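Local coordinates for protein ATP-dependent DNA helicase (Mycobacterium smegmatis, PDB 5V9X) that couples ATP hydrolysis to 3'-to-5' movement along single-stranded DNA and unwinds RNA:DNA hybrids, at residues S226-P231 / S408-V413; P404-G409 / D450-R455; P457-D462 / F492-R497; Y705-H710 / P731-D736. All coordinates share one frame; numbering follows the deposited sequence.

Contacts 1 and 2 lie side by side, their centres 7 Å apart, and share helix 406-413: contact 1 joins its middle to the loop after strand 221-226, contact 2 joins its N-terminus to the loop between helices 433-448 and 461-471. The two loops meet directly, R230 O lying 2.8 Å from L454 N, a probable hydrogen bond. Contact 1 is at the nucleotide site, with the side chain of A227 about 4 Å from the bound AMP-PNP; contact 2 comes within about 4 Å of the DNA at its nearest atom. Contact 3 follows contact 2 along the chain, about 25 Å away between centres. Contact 4, in the C-terminal region, is centred about 18 Å from contact 2.

Contact 1: residues S226-P231 / S408-V413; sequences SATVRP and SGLQRV
The side-chain amide of Q411 reaches from helix 406-413 to the hydroxyl of T228, Q411 NE2 donating to T228 OG1 at 3.3 Å. The bond is fairly straight (160°), and OG1 lies close to the amide plane. A bend in the Q411 chain (chi2 -73°) turns the amide from the flank of the helix toward the loop. The methyl of the same threonine, CG2, lies 4.0 Å from Q411 NE2 and 4.2 Å from L410 CB; only OG1 takes the hydrogen bond. The loop residues S226-A227-T228 form the SAT sequence, motif III of superfamily 2 helicases, and Q411 opens the sequence recognisable as motif VI, at the end of the helix, so this contact spans the cleft between the two RecA-like domains beside the bound AMP-PNP. Within the loop, S226 OG accepts from T228 N at 3.1 Å, an ST turn, and also takes a weak bond from T228 OG1; together these tie the threonine that receives Q411 back to the end of strand 221-226. A227 CB sits 4.0 Å from Q411 NE2, in van der Waals contact. H194 of helix 194-197 packs against both T228 and Q411.

Contact 2: residues P404-G409 / D450-R455; sequences PSVASG and DIETLR
The N-terminus of helix 406-413, whose last turn begins the sequence recognisable as motif VI, meets the carboxylate of E452, from the loop between helices 433-448 and 461-471. A single oxygen does most of the work: E452 OE2 accepts from A407 N at 3.1 Å through its syn lone pair and nearly straight (163°), and from V406 N at 2.9 Å in a bent, weak bond. The bend in the glutamate chain (chi2 83°) folds the carboxylate back onto the helix end, where S405 CB lies 3.3 Å from OE2. S405 is the N-cap residue, its OG taking a weak bond from S408 N, while S408 OG donates in return to S405 O. Next to this polar end, I451 CG2 lies against both V406 CG1 and A407 CB, each at 4.0 Å, and V406 CG1 also rests on the backbone oxygen of D450. P404, just ahead of the turn, packs on a guanine base of the bound DNA. With its charge placed on backbone N-H groups at the start of a helix, the E452 carboxylate is probably stabilised in its ionised form, and it in turn helps satisfy amides that have no partner within the helix.

Contact 3: residues P457-D462 / F492-R497; sequences PANPLD and FATLPR
F492 reaches across to the loop before helix 461-471 and brings its ring up to N459 and P460. CB carries the ring with CG beside the backbone N (chi1 -59°), which turns it toward that loop. Along one side, CD1 meets N459 CA at 3.8 Å and CE1 meets P460 CD at 3.6 Å. On the other side, CE2 comes only to the fringe of the proline, while at the tip CZ touches P460 CD at 3.5 Å. P460 O stands at the ring edge, near its plane, 3.4 Å from CZ. Beyond the ring the chain makes a type I turn from F492 to L495, closed by L495 N donating to F492 O. The side chain of N459 packs over this turn, its CG 3.8 Å from L495 CA, and further along L461 CD2 meets L495 CD1 at 3.8 Å in an apolar touch. Both segments belong to the winged-helix region: the turn lies between helices 479-488 and 497-508, with V486 of the former against F492 and L495. Helix 200-213 of the first RecA-like domain backs the same cluster through A203 on P460 and L207 on F492, and helix 822-835 covers P460 with E826 and R829.

Contact 4: residues Y705-H710 / P731-D736; sequences YGLRVH and PTASDD
Three hydrogen bonds join the start of helix 707-725 to residues S734 and D735. In the straightest, H710 ND1 donates to S734 O at 2.8 Å (158°), with the oxygen in the plane of the imidazole. NE2 is hydrogen-bonded to S703 OG, so partners at both ring nitrogens hold the rotation of the ring. D735 OD1 takes L707 N at 2.9 Å on its anti lone pair, the side turned from OD2, and it also accepts from R625 N. The third bond is weak: G706 N to D735 O, 3.1 Å and well bent. G706 occupies the N-cap position with a positive phi (81°), and D735, next to strand 732-734 in the chain, thus engages the amides at the very start of the helix. In fold terms, strand 732-734 is an edge strand of a five-stranded mixed sheet, and S734-D736 lead through a tight turn into its antiparallel neighbour, strand 737-742; helix 707-725 meets the sheet at this corner. Apolar and van der Waals contacts lie beside the polar ones. In L707, a chi1 of -173° sets CG anti to the backbone N and carries CD1 to the strand, 3.6 Å from S734 CA and 4.1 Å from A733 CB. A733 CB, pointing at the helix, rests 3.5 Å from H710 O. Among charged groups, D736 OD1 forms a salt bridge with R625 NH2.

Contact 1: residues S226-P231 / S408-V413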
loop_
_atom_site.group_PDB
_atom_site.type_symbol
_atom_site.label_atom_id
_atom_site.label_comp_id
_atom_site.label_asym_id
_atom_site.label_seq_id
_atom_site.Cartn_x
_atom_site.Cartn_y
_atom_site.Cartn_z
ATOM N N SER A 226 5.587 1.017 13.913
ATOM C CA SER A 226 5.294 1.877 12.773
ATOM C C SER A 226 5.464 3.332 13.176
ATOM O O SER A 226 5.113 3.718 14.294
ATOM C CB SER A 226 3.873 1.652 12.239
ATOM O OG SER A 226 3.593 2.538 11.167
ATOM N N ALA A 227 6.005 4.128 12.258
ATOM C CA ALA A 227 6.093 5.569 12.429
ATOM C C ALA A 227 4.834 6.296 11.980
ATOM O O ALA A 227 4.713 7.503 12.219
ATOM C CB ALA A 227 7.295 6.116 11.656
ATOM N N THR A 228 3.898 5.594 11.336
ATOM C CA THR A 228 2.718 6.202 10.717
ATOM C C THR A 228 1.489 5.390 11.122
ATOM O O THR A 228 1.037 4.512 10.384
ATOM C CB THR A 228 2.886 6.269 9.198
ATOM O OG1 THR A 228 3.227 4.969 8.699
ATOM C CG2 THR A 228 3.992 7.247 8.829
ATOM N N VAL A 229 0.947 5.693 12.298
ATOM C CA VAL A 229 -0.187 4.966 12.860
ATOM C C VAL A 229 -1.330 5.944 13.075
ATOM O O VAL A 229 -1.193 6.908 13.840
ATOM C CB VAL A 229 0.174 4.264 14.178
ATOM C CG1 VAL A 229 -1.039 3.533 14.733
ATOM C CG2 VAL A 229 1.329 3.305 13.972
ATOM N N ARG A 230 -2.456 5.688 12.419
ATOM C CA ARG A 230 -3.671 6.467 12.614
ATOM C C ARG A 230 -4.876 5.689 12.097
ATOM O O ARG A 230 -4.938 5.360 10.904
ATOM C CB ARG A 230 -3.567 7.823 11.917
ATOM C CG ARG A 230 -4.896 8.539 11.772
ATOM C CD ARG A 230 -4.708 9.969 11.308
ATOM N NE ARG A 230 -5.952 10.539 10.799
ATOM C CZ ARG A 230 -6.159 11.840 10.626
ATOM N NH1 ARG A 230 -5.209 12.713 10.931
ATOM N NH2 ARG A 230 -7.323 12.270 10.156
ATOM N N PRO A 231 -5.850 5.360 12.959
ATOM C CA PRO A 231 -5.851 5.676 14.391
ATOM C C PRO A 231 -5.070 4.649 15.206
ATOM O O PRO A 231 -5.021 3.482 14.817
ATOM C CB PRO A 231 -7.343 5.643 14.762
ATOM C CG PRO A 231 -8.081 5.158 13.513
ATOM C CD PRO A 231 -7.055 4.614 12.574
ATOM N N SER A 408 3.370 7.071 3.141
ATOM C CA SER A 408 4.493 6.510 2.397
ATOM C C SER A 408 5.587 7.550 2.186
ATOM O O SER A 408 6.777 7.238 2.311
ATOM C CB SER A 408 4.015 5.945 1.058
ATOM O OG SER A 408 3.708 6.979 0.142
ATOM N N GLY A 409 5.204 8.791 1.877
ATOM C CA GLY A 409 6.194 9.851 1.757
ATOM C C GLY A 409 7.008 10.035 3.024
ATOM O O GLY A 409 8.208 10.313 2.968
ATOM N N LEU A 410 6.366 9.881 4.185
ATOM C CA LEU A 410 7.090 9.932 5.451
ATOM C C LEU A 410 7.968 8.704 5.643
ATOM O O LEU A 410 9.039 8.797 6.254
ATOM C CB LEU A 410 6.107 10.063 6.614
ATOM C CG LEU A 410 5.453 11.428 6.820
ATOM C CD1 LEU A 410 4.318 11.326 7.820
ATOM C CD2 LEU A 410 6.487 12.440 7.284
ATOM N N GLN A 411 7.530 7.548 5.143
ATOM C CA GLN A 411 8.341 6.342 5.256
ATOM C C GLN A 411 9.507 6.360 4.273
ATOM O O GLN A 411 10.629 5.979 4.629
ATOM C CB GLN A 411 7.469 5.106 5.038
ATOM C CG GLN A 411 6.477 4.840 6.161
ATOM C CD GLN A 411 7.139 4.307 7.422
ATOM O OE1 GLN A 411 8.364 4.160 7.485
ATOM N NE2 GLN A 411 6.330 4.010 8.433
ATOM N N ARG A 412 9.263 6.815 3.043
ATOM C CA ARG A 412 10.314 6.839 2.032
ATOM C C ARG A 412 11.413 7.830 2.403
ATOM O O ARG A 412 12.595 7.475 2.455
ATOM C CB ARG A 412 9.714 7.172 0.663
ATOM C CG ARG A 412 8.875 6.045 0.080
ATOM C CD ARG A 412 8.370 6.370 -1.313
ATOM N NE ARG A 412 7.425 5.363 -1.786
ATOM C CZ ARG A 412 6.855 5.372 -2.986
ATOM N NH1 ARG A 412 7.136 6.339 -3.850
ATOM N NH2 ARG A 412 6.004 4.413 -3.324
ATOM N N VAL A 413 11.038 9.085 2.667
ATOM C CA VAL A 413 12.028 10.090 3.049
ATOM C C VAL A 413 12.743 9.681 4.330
ATOM O O VAL A 413 13.908 10.041 4.545
ATOM C CB VAL A 413 11.357 11.473 3.184
ATOM C CG1 VAL A 413 12.337 12.510 3.723
ATOM C CG2 VAL A 413 10.799 11.923 1.838
#

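Contact 2: residues P404-G409 / D450-R455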
loop_
_atom_site.group_PDB
_atom_site.type_symbol
_atom_site.label_atom_id
_atom_site.label_comp_id
_atom_site.label_asym_id
_atom_site.label_seq_id
_atom_site.Cartn_x
_atom_site.Cartn_y
_atom_site.Cartn_z
ATOM N N PRO A 404 2.271 7.699 -3.277
ATOM C CA PRO A 404 0.880 7.213 -3.232
ATOM C C PRO A 404 0.088 7.685 -2.023
ATOM O O PRO A 404 -1.148 7.675 -2.076
ATOM C CB PRO A 404 1.041 5.686 -3.232
ATOM C CG PRO A 404 2.428 5.446 -2.740
ATOM C CD PRO A 404 3.238 6.587 -3.273
ATOM N N SER A 405 0.745 8.091 -0.941
ATOM C CA SER A 405 0.048 8.633 0.218
ATOM C C SER A 405 1.032 9.455 1.035
ATOM O O SER A 405 2.239 9.453 0.778
ATOM C CB SER A 405 -0.580 7.524 1.067
ATOM O OG SER A 405 0.404 6.627 1.547
ATOM N N VAL A 406 0.495 10.170 2.027
ATOM C CA VAL A 406 1.343 10.963 2.910
ATOM C C VAL A 406 2.187 10.055 3.792
ATOM O O VAL A 406 3.372 10.322 4.031
ATOM C CB VAL A 406 0.484 11.929 3.744
ATOM C CG1 VAL A 406 1.331 12.646 4.785
ATOM C CG2 VAL A 406 -0.209 12.931 2.835
ATOM N N ALA A 407 1.594 8.961 4.283
ATOM C CA ALA A 407 2.332 8.035 5.134
ATOM C C ALA A 407 3.541 7.461 4.407
ATOM O O ALA A 407 4.636 7.375 4.980
ATOM C CB ALA A 407 1.410 6.916 5.616
ATOM N N SER A 408 3.370 7.071 3.141
ATOM C CA SER A 408 4.493 6.510 2.397
ATOM C C SER A 408 5.587 7.550 2.186
ATOM O O SER A 408 6.777 7.238 2.311
ATOM C CB SER A 408 4.015 5.945 1.058
ATOM O OG SER A 408 3.708 6.979 0.142
ATOM N N GLY A 409 5.204 8.791 1.877
ATOM C CA GLY A 409 6.194 9.851 1.757
ATOM C C GLY A 409 7.008 10.035 3.024
ATOM O O GLY A 409 8.208 10.313 2.968
ATOM N N ASP A 450 -0.142 14.744 8.915
ATOM C CA ASP A 450 -1.546 14.450 8.628
ATOM C C ASP A 450 -1.614 13.271 7.663
ATOM O O ASP A 450 -1.715 13.425 6.444
ATOM C CB ASP A 450 -2.245 15.680 8.059
ATOM C CG ASP A 450 -2.608 16.694 9.127
ATOM O OD1 ASP A 450 -3.282 16.314 10.107
ATOM O OD2 ASP A 450 -2.205 17.869 8.996
ATOM N N ILE A 451 -1.565 12.065 8.232
ATOM C CA ILE A 451 -1.638 10.844 7.436
ATOM C C ILE A 451 -3.079 10.355 7.372
ATOM O O ILE A 451 -3.976 10.933 7.996
ATOM C CB ILE A 451 -0.707 9.753 7.993
ATOM C CG1 ILE A 451 -1.076 9.410 9.437
ATOM C CG2 ILE A 451 0.749 10.191 7.896
ATOM C CD1 ILE A 451 -0.244 8.290 10.019
ATOM N N GLU A 452 -3.304 9.283 6.622
ATOM C CA GLU A 452 -4.645 8.779 6.381
ATOM C C GLU A 452 -5.121 7.921 7.546
ATOM O O GLU A 452 -4.325 7.280 8.241
ATOM C CB GLU A 452 -4.683 7.959 5.090
ATOM C CG GLU A 452 -3.818 8.514 3.963
ATOM C CD GLU A 452 -2.356 8.103 4.079
ATOM O OE1 GLU A 452 -2.089 6.929 4.414
ATOM O OE2 GLU A 452 -1.476 8.959 3.844
ATOM N N THR A 453 -6.435 7.919 7.758
ATOM C CA THR A 453 -7.041 7.042 8.750
ATOM C C THR A 453 -7.255 5.660 8.146
ATOM O O THR A 453 -7.877 5.521 7.089
ATOM C CB THR A 453 -8.369 7.620 9.244
ATOM O OG1 THR A 453 -8.116 8.685 10.169
ATOM C CG2 THR A 453 -9.201 6.548 9.935
ATOM N N LEU A 454 -6.731 4.640 8.814
ATOM C CA LEU A 454 -6.824 3.272 8.331
ATOM C C LEU A 454 -8.013 2.568 8.969
ATOM O O LEU A 454 -8.397 2.855 10.105
ATOM C CB LEU A 454 -5.534 2.503 8.623
ATOM C CG LEU A 454 -4.251 3.131 8.067
ATOM C CD1 LEU A 454 -3.030 2.307 8.451
ATOM C CD2 LEU A 454 -4.334 3.303 6.554
ATOM N N ARG A 455 -8.600 1.639 8.216
ATOM C CA ARG A 455 -9.745 0.872 8.682
ATOM C C ARG A 455 -9.597 -0.565 8.207
ATOM O O ARG A 455 -9.403 -0.811 7.012
ATOM C CB ARG A 455 -11.062 1.481 8.179
ATOM C CG ARG A 455 -12.314 0.832 8.751
ATOM C CD ARG A 455 -13.485 1.808 8.807
ATOM N NE ARG A 455 -13.705 2.498 7.538
ATOM C CZ ARG A 455 -13.483 3.796 7.342
ATOM N NH1 ARG A 455 -13.038 4.554 8.336
ATOM N NH2 ARG A 455 -13.710 4.338 6.152
#

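Contact 3: residues P457-D462 / F492-R497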
loop_
_atom_site.group_PDB
_atom_site.type_symbol
_atom_site.label_atom_id
_atom_site.label_comp_id
_atom_site.label_asym_id
_atom_site.label_seq_id
_atom_site.Cartn_x
_atom_site.Cartn_y
_atom_site.Cartn_z
ATOM N N PRO A 457 -10.542 -3.932 6.842
ATOM C CA PRO A 457 -11.657 -4.543 6.108
ATOM C C PRO A 457 -12.350 -5.602 6.952
ATOM O O PRO A 457 -11.707 -6.450 7.573
ATOM C CB PRO A 457 -10.975 -5.151 4.878
ATOM C CG PRO A 457 -9.771 -4.292 4.664
ATOM C CD PRO A 457 -9.304 -3.895 6.043
ATOM N N ALA A 458 -13.677 -5.541 6.980
ATOM C CA ALA A 458 -14.485 -6.386 7.848
ATOM C C ALA A 458 -14.986 -7.608 7.089
ATOM O O ALA A 458 -15.531 -7.482 5.988
ATOM C CB ALA A 458 -15.666 -5.600 8.418
ATOM N N ASN A 459 -14.797 -8.781 7.688
ATOM C CA ASN A 459 -15.303 -10.046 7.168
ATOM C C ASN A 459 -14.977 -10.295 5.690
ATOM O O ASN A 459 -15.878 -10.543 4.887
ATOM C CB ASN A 459 -16.807 -10.133 7.393
ATOM C CG ASN A 459 -17.192 -9.911 8.844
ATOM O OD1 ASN A 459 -16.397 -10.148 9.752
ATOM N ND2 ASN A 459 -18.418 -9.452 9.069
ATOM N N PRO A 460 -13.687 -10.251 5.300
ATOM C CA PRO A 460 -13.347 -10.576 3.906
ATOM C C PRO A 460 -13.390 -12.074 3.652
ATOM O O PRO A 460 -12.426 -12.793 3.937
ATOM C CB PRO A 460 -11.931 -10.006 3.750
ATOM C CG PRO A 460 -11.356 -10.059 5.114
ATOM C CD PRO A 460 -12.496 -9.845 6.072
ATOM N N LEU A 461 -14.510 -12.548 3.095
ATOM C CA LEU A 461 -14.783 -13.984 3.051
ATOM C C LEU A 461 -13.784 -14.749 2.192
ATOM O O LEU A 461 -13.517 -15.926 2.465
ATOM C CB LEU A 461 -16.202 -14.230 2.540
ATOM C CG LEU A 461 -17.339 -13.690 3.404
ATOM C CD1 LEU A 461 -18.681 -14.117 2.831
ATOM C CD2 LEU A 461 -17.190 -14.156 4.845
ATOM N N ASP A 462 -13.230 -14.119 1.152
ATOM C CA ASP A 462 -12.290 -14.836 0.295
ATOM C C ASP A 462 -11.008 -15.171 1.045
ATOM O O ASP A 462 -10.454 -16.264 0.878
ATOM C CB ASP A 462 -11.995 -14.027 -0.969
ATOM C CG ASP A 462 -11.452 -12.638 -0.674
ATOM O OD1 ASP A 462 -11.283 -12.288 0.514
ATOM O OD2 ASP A 462 -11.193 -11.893 -1.644
ATOM N N PHE A 492 -12.485 -10.375 11.467
ATOM C CA PHE A 492 -13.631 -11.271 11.559
ATOM C C PHE A 492 -14.272 -11.248 12.941
ATOM O O PHE A 492 -14.995 -12.182 13.302
ATOM C CB PHE A 492 -13.219 -12.695 11.187
ATOM C CG PHE A 492 -12.657 -12.824 9.797
ATOM C CD1 PHE A 492 -13.496 -13.009 8.710
ATOM C CD2 PHE A 492 -11.292 -12.761 9.578
ATOM C CE1 PHE A 492 -12.984 -13.130 7.432
ATOM C CE2 PHE A 492 -10.772 -12.879 8.302
ATOM C CZ PHE A 492 -11.620 -13.066 7.229
ATOM N N ALA A 493 -14.030 -10.189 13.718
ATOM C CA ALA A 493 -14.560 -10.108 15.074
ATOM C C ALA A 493 -16.083 -10.099 15.112
ATOM O O ALA A 493 -16.666 -10.387 16.163
ATOM C CB ALA A 493 -14.015 -8.860 15.771
ATOM N N THR A 494 -16.744 -9.770 13.998
ATOM C CA THR A 494 -18.203 -9.757 13.934
ATOM C C THR A 494 -18.743 -10.704 12.867
ATOM O O THR A 494 -19.893 -10.555 12.442
ATOM C CB THR A 494 -18.724 -8.341 13.675
ATOM O OG1 THR A 494 -18.443 -7.969 12.319
ATOM C CG2 THR A 494 -18.072 -7.343 14.623
ATOM N N LEU A 495 -17.943 -11.670 12.431
ATOM C CA LEU A 495 -18.342 -12.576 11.360
ATOM C C LEU A 495 -19.601 -13.347 11.744
ATOM O O LEU A 495 -19.584 -14.093 12.737
ATOM C CB LEU A 495 -17.207 -13.548 11.045
ATOM C CG LEU A 495 -17.462 -14.593 9.955
ATOM C CD1 LEU A 495 -17.761 -13.926 8.621
ATOM C CD2 LEU A 495 -16.274 -15.535 9.828
ATOM N N PRO A 496 -20.703 -13.194 11.012
ATOM C CA PRO A 496 -21.891 -14.005 11.299
ATOM C C PRO A 496 -21.614 -15.474 11.024
ATOM O O PRO A 496 -20.975 -15.828 10.031
ATOM C CB PRO A 496 -22.950 -13.441 10.342
ATOM C CG PRO A 496 -22.422 -12.102 9.907
ATOM C CD PRO A 496 -20.935 -12.240 9.915
ATOM N N ARG A 497 -22.094 -16.336 11.925
ATOM C CA ARG A 497 -21.930 -17.773 11.725
ATOM C C ARG A 497 -22.568 -18.228 10.419
ATOM O O ARG A 497 -22.115 -19.207 9.815
ATOM C CB ARG A 497 -22.523 -18.542 12.907
ATOM C CG ARG A 497 -22.277 -20.046 12.865
ATOM C CD ARG A 497 -20.792 -20.358 12.744
ATOM N NE ARG A 497 -20.502 -21.789 12.831
ATOM C CZ ARG A 497 -20.133 -22.411 13.947
ATOM N NH1 ARG A 497 -20.014 -21.729 15.078
ATOM N NH2 ARG A 497 -19.883 -23.713 13.935
#

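Contact 4: residues Y705-H710 / P731-D736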
loop_
_atom_site.group_PDB
_atom_site.type_symbol
_atom_site.label_atom_id
_atom_site.label_comp_id
_atom_site.label_asym_id
_atom_site.label_seq_id
_atom_site.Cartn_x
_atom_site.Cartn_y
_atom_site.Cartn_z
ATOM N N TYR A 705 -11.817 15.430 -4.589
ATOM C CA TYR A 705 -12.136 14.503 -3.506
ATOM C C TYR A 705 -11.797 13.049 -3.811
ATOM O O TYR A 705 -12.312 12.144 -3.146
ATOM C CB TYR A 705 -13.618 14.624 -3.142
ATOM C CG TYR A 705 -13.914 15.817 -2.270
ATOM C CD1 TYR A 705 -13.726 15.756 -0.896
ATOM C CD2 TYR A 705 -14.374 17.007 -2.817
ATOM C CE1 TYR A 705 -13.993 16.845 -0.089
ATOM C CE2 TYR A 705 -14.643 18.101 -2.018
ATOM C CZ TYR A 705 -14.450 18.014 -0.656
ATOM O OH TYR A 705 -14.716 19.099 0.146
ATOM N N GLY A 706 -10.939 12.803 -4.792
ATOM C CA GLY A 706 -10.362 11.488 -4.983
ATOM C C GLY A 706 -11.273 10.530 -5.730
ATOM O O GLY A 706 -12.476 10.745 -5.882
ATOM N N LEU A 707 -10.667 9.433 -6.193
ATOM C CA LEU A 707 -11.375 8.452 -7.003
ATOM C C LEU A 707 -12.377 7.637 -6.194
ATOM O O LEU A 707 -13.357 7.147 -6.767
ATOM C CB LEU A 707 -10.369 7.519 -7.686
ATOM C CG LEU A 707 -10.924 6.521 -8.704
ATOM C CD1 LEU A 707 -11.486 7.243 -9.919
ATOM C CD2 LEU A 707 -9.859 5.521 -9.115
ATOM N N ARG A 708 -12.157 7.470 -4.886
ATOM C CA ARG A 708 -13.082 6.685 -4.076
ATOM C C ARG A 708 -14.476 7.295 -4.037
ATOM O O ARG A 708 -15.452 6.584 -3.775
ATOM C CB ARG A 708 -12.535 6.534 -2.654
ATOM C CG ARG A 708 -11.129 5.965 -2.584
ATOM C CD ARG A 708 -10.740 5.639 -1.155
ATOM N NE ARG A 708 -11.529 4.536 -0.614
ATOM C CZ ARG A 708 -11.584 4.221 0.676
ATOM N NH1 ARG A 708 -10.905 4.932 1.564
ATOM N NH2 ARG A 708 -12.326 3.199 1.079
ATOM N N VAL A 709 -14.587 8.594 -4.287
ATOM C CA VAL A 709 -15.867 9.280 -4.349
ATOM C C VAL A 709 -16.349 9.430 -5.787
ATOM O O VAL A 709 -17.546 9.343 -6.058
ATOM C CB VAL A 709 -15.754 10.652 -3.647
ATOM C CG1 VAL A 709 -16.919 11.563 -4.006
ATOM C CG2 VAL A 709 -15.664 10.472 -2.139
ATOM N N HIS A 710 -15.419 9.650 -6.719
ATOM C CA HIS A 710 -15.759 9.845 -8.123
ATOM C C HIS A 710 -16.081 8.544 -8.845
ATOM O O HIS A 710 -16.781 8.575 -9.863
ATOM C CB HIS A 710 -14.611 10.562 -8.832
ATOM C CG HIS A 710 -14.296 11.903 -8.248
ATOM N ND1 HIS A 710 -13.076 12.521 -8.413
ATOM C CD2 HIS A 710 -15.045 12.742 -7.496
ATOM C CE1 HIS A 710 -13.088 13.684 -7.788
ATOM N NE2 HIS A 710 -14.272 13.844 -7.225
ATOM N N PRO A 731 -19.144 7.417 -18.169
ATOM C CA PRO A 731 -18.199 8.517 -17.955
ATOM C C PRO A 731 -16.896 8.044 -17.333
ATOM O O PRO A 731 -16.862 7.110 -16.527
ATOM C CB PRO A 731 -18.958 9.452 -17.006
ATOM C CG PRO A 731 -19.899 8.552 -16.276
ATOM C CD PRO A 731 -20.301 7.490 -17.261
ATOM N N THR A 732 -15.811 8.711 -17.719
ATOM C CA THR A 732 -14.485 8.416 -17.193
ATOM C C THR A 732 -14.279 9.173 -15.886
ATOM O O THR A 732 -14.538 10.378 -15.812
ATOM C CB THR A 732 -13.401 8.795 -18.204
ATOM O OG1 THR A 732 -13.667 8.157 -19.460
ATOM C CG2 THR A 732 -12.032 8.362 -17.705
ATOM N N ALA A 733 -13.817 8.461 -14.862
ATOM C CA ALA A 733 -13.631 9.019 -13.531
ATOM C C ALA A 733 -12.166 8.932 -13.127
ATOM O O ALA A 733 -11.471 7.969 -13.469
ATOM C CB ALA A 733 -14.501 8.292 -12.502
ATOM N N SER A 734 -11.703 9.944 -12.398
ATOM C CA SER A 734 -10.319 10.006 -11.944
ATOM C C SER A 734 -10.295 10.651 -10.562
ATOM O O SER A 734 -11.341 10.942 -9.973
ATOM C CB SER A 734 -9.448 10.768 -12.950
ATOM O OG SER A 734 -9.895 12.102 -13.101
ATOM N N ASP A 735 -9.086 10.872 -10.037
ATOM C CA ASP A 735 -8.949 11.509 -8.731
ATOM C C ASP A 735 -9.493 12.934 -8.743
ATOM O O ASP A 735 -10.067 13.395 -7.750
ATOM C CB ASP A 735 -7.481 11.515 -8.292
ATOM C CG ASP A 735 -7.048 10.202 -7.662
ATOM O OD1 ASP A 735 -7.897 9.525 -7.049
ATOM O OD2 ASP A 735 -5.852 9.853 -7.773
ATOM N N ASP A 736 -9.323 13.648 -9.856
ATOM C CA ASP A 736 -9.605 15.077 -9.908
ATOM C C ASP A 736 -10.806 15.417 -10.786
ATOM O O ASP A 736 -10.865 16.506 -11.363
ATOM C CB ASP A 736 -8.373 15.848 -10.376
ATOM C CG ASP A 736 -7.286 15.898 -9.322
ATOM O OD1 ASP A 736 -7.330 15.068 -8.390
ATOM O OD2 ASP A 736 -6.398 16.772 -9.413
#